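Local coordinates for protein D-alanyl transferase DltD (Enterococcus faecalis, PDB 6O93) that probably transfers D-alanyl groups during D-alanylation of lipoteichoic acid, a step in building the Gram-positive cell wall, at residues S58-K63 with A357-V362. Residues are numbered along the deposited sequence; the frame is centred on the assembly and turned at random.
Sequences SVLSEK and AVDRQV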
loop_
_atom_site.group_PDB
_atom_site.type_symbol
_atom_site.label_atom_id
_atom_site.label_comp_id
_atom_site.label_asym_id
_atom_site.label_seq_id
_atom_site.Cartn_x
_atom_site.Cartn_y
_atom_site.Cartn_z
ATOM N N SER A 58 3.926 -13.610 -3.211
ATOM C CA SER A 58 5.271 -13.910 -2.732
ATOM C C SER A 58 5.570 -15.402 -2.799
ATOM O O SER A 58 6.716 -15.795 -3.044
ATOM C CB SER A 58 5.448 -13.404 -1.299
ATOM O OG SER A 58 5.411 -11.988 -1.246
ATOM N N VAL A 59 4.558 -16.244 -2.587
ATOM C CA VAL A 59 4.773 -17.688 -2.609
ATOM C C VAL A 59 4.767 -18.210 -4.038
ATOM O O VAL A 59 5.617 -19.023 -4.418
ATOM C CB VAL A 59 3.712 -18.393 -1.746
ATOM C CG1 VAL A 59 3.943 -19.898 -1.747
ATOM C CG2 VAL A 59 3.732 -17.844 -0.327
ATOM N N LEU A 60 3.809 -17.759 -4.852
ATOM C CA LEU A 60 3.736 -18.217 -6.234
ATOM C C LEU A 60 4.977 -17.808 -7.018
ATOM O O LEU A 60 5.477 -18.577 -7.847
ATOM C CB LEU A 60 2.472 -17.665 -6.899
ATOM C CG LEU A 60 1.143 -18.158 -6.315
ATOM C CD1 LEU A 60 -0.028 -17.392 -6.899
ATOM C CD2 LEU A 60 0.970 -19.649 -6.558
ATOM N N SER A 61 5.492 -16.601 -6.771
ATOM C CA SER A 61 6.674 -16.145 -7.496
ATOM C C SER A 61 7.895 -16.988 -7.148
ATOM O O SER A 61 8.714 -17.292 -8.023
ATOM C CB SER A 61 6.939 -14.671 -7.195
ATOM O OG SER A 61 5.926 -13.847 -7.742
ATOM N N GLU A 62 8.032 -17.375 -5.878
ATOM C CA GLU A 62 9.150 -18.222 -5.474
ATOM C C GLU A 62 8.961 -19.654 -5.963
ATOM O O GLU A 62 9.920 -20.296 -6.410
ATOM C CB GLU A 62 9.300 -18.188 -3.954
ATOM C CG GLU A 62 10.548 -18.875 -3.414
ATOM C CD GLU A 62 11.826 -18.161 -3.805
ATOM O OE1 GLU A 62 12.540 -18.658 -4.699
ATOM O OE2 GLU A 62 12.111 -17.093 -3.227
ATOM N N LYS A 63 7.733 -20.170 -5.887
ATOM C CA LYS A 63 7.480 -21.549 -6.293
ATOM C C LYS A 63 7.844 -21.772 -7.754
ATOM O O LYS A 63 8.433 -22.801 -8.104
ATOM C CB LYS A 63 6.012 -21.904 -6.049
ATOM C CG LYS A 63 5.614 -23.310 -6.492
ATOM C CD LYS A 63 6.435 -24.384 -5.798
ATOM C CE LYS A 63 5.893 -25.773 -6.106
ATOM N NZ LYS A 63 6.675 -26.851 -5.445
ATOM N N ALA A 357 -6.079 -14.469 -8.103
ATOM C CA ALA A 357 -6.540 -13.603 -9.183
ATOM C C ALA A 357 -5.629 -12.394 -9.343
ATOM O O ALA A 357 -5.274 -12.017 -10.466
ATOM C CB ALA A 357 -7.981 -13.161 -8.923
ATOM N N VAL A 358 -5.238 -11.771 -8.228
ATOM C CA VAL A 358 -4.318 -10.639 -8.298
ATOM C C VAL A 358 -2.986 -11.080 -8.888
ATOM O O VAL A 358 -2.409 -10.394 -9.741
ATOM C CB VAL A 358 -4.137 -10.009 -6.904
ATOM C CG1 VAL A 358 -2.988 -9.012 -6.916
ATOM C CG2 VAL A 358 -5.422 -9.335 -6.452
ATOM N N ASP A 359 -2.483 -12.234 -8.449
ATOM C CA ASP A 359 -1.203 -12.727 -8.947
ATOM C C ASP A 359 -1.210 -12.868 -10.465
ATOM O O ASP A 359 -0.217 -12.548 -11.129
ATOM C CB ASP A 359 -0.872 -14.069 -8.293
ATOM C CG ASP A 359 0.440 -14.642 -8.781
ATOM O OD1 ASP A 359 1.502 -14.188 -8.299
ATOM O OD2 ASP A 359 0.406 -15.539 -9.650
ATOM N N ARG A 360 -2.314 -13.356 -11.035
ATOM C CA ARG A 360 -2.379 -13.491 -12.487
ATOM C C ARG A 360 -2.286 -12.130 -13.163
ATOM O O ARG A 360 -1.566 -11.968 -14.155
ATOM C CB ARG A 360 -3.663 -14.208 -12.900
ATOM C CG ARG A 360 -3.886 -14.225 -14.406
ATOM C CD ARG A 360 -4.932 -15.246 -14.824
ATOM N NE ARG A 360 -6.257 -14.947 -14.289
ATOM C CZ ARG A 360 -7.361 -15.613 -14.615
ATOM N NH1 ARG A 360 -7.303 -16.618 -15.478
ATOM N NH2 ARG A 360 -8.525 -15.276 -14.079
ATOM N N GLN A 361 -3.001 -11.136 -12.636
ATOM C CA GLN A 361 -2.939 -9.800 -13.216
ATOM C C GLN A 361 -1.552 -9.191 -13.048
ATOM O O GLN A 361 -1.049 -8.526 -13.960
ATOM C CB GLN A 361 -4.006 -8.907 -12.586
ATOM C CG GLN A 361 -5.423 -9.406 -12.817
ATOM C CD GLN A 361 -5.729 -9.607 -14.287
ATOM O OE1 GLN A 361 -5.393 -8.767 -15.122
ATOM N NE2 GLN A 361 -6.354 -10.734 -14.616
ATOM N N VAL A 362 -0.917 -9.407 -11.894
ATOM C CA VAL A 362 0.441 -8.905 -11.693
ATOM C C VAL A 362 1.398 -9.568 -12.676
ATOM O O VAL A 362 2.206 -8.899 -13.332
ATOM C CB VAL A 362 0.892 -9.125 -10.238
ATOM C CG1 VAL A 362 2.384 -8.854 -10.104
ATOM C CG2 VAL A 362 0.108 -8.234 -9.293
#
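The carboxylate of Asp-359 presents one flat face to Leu-60. The methyl carbon CD1 of Leu-60 sits almost straight above Asp-359 CG, 3.4 Å away, and is equally tight against the oxygen, with Leu-60 CD1 to Asp-359 OD2 at 3.3 Å. On the same face, but beyond the oxygen end of the group, lies Leu-60 CB, nearly equidistant from the two oxygens, 3.9 Å from Asp-359 OD1. Beyond that oxygen stands the hydroxyl of Ser-61, yet Ser-61 OG and Asp-359 OD1 are 4.5 Å apart, too far for a bond.

The torsions account for this meeting. Asp-359 carries its CG anti to the backbone N (chi1 179°), which extends the acid group toward helix 57-63, and a chi2 of 79° turns its face to the leucine. Leu-60 reaches back with CD1 anti to its CA (chi2 171°), leaving CD2 away from the acid.

The contact illustrates how a buried acid can be packed against hydrocarbon while its polar atoms find their partners outside the two segments. No hydrogen bond joins the segments, and they bury just 106 Å² together. Asp-359 OD1 instead forms a salt bridge with Arg-66, which follows shortly after helix 57-63 and would probably favour the charged form of the acid. Ser-61 OG bonds to the carbonyl oxygen of Pro-57, one turn back, with Arg-66 NH1 as a weak further partner.

In the helix-flanked parallel sheet, consistent with an SGNH-hydrolase-like fold, helix 57-63 belongs to the beta-alpha-beta crossover between strands 40-44 and 69-73, and its Ser-58 and Ser-61 rest on the latter, an outermost strand. Helix 352-367 packs Val-358 and Val-362 onto strand 289-294, so the leucine-carboxylate contact joins two helices seated on well-separated strands.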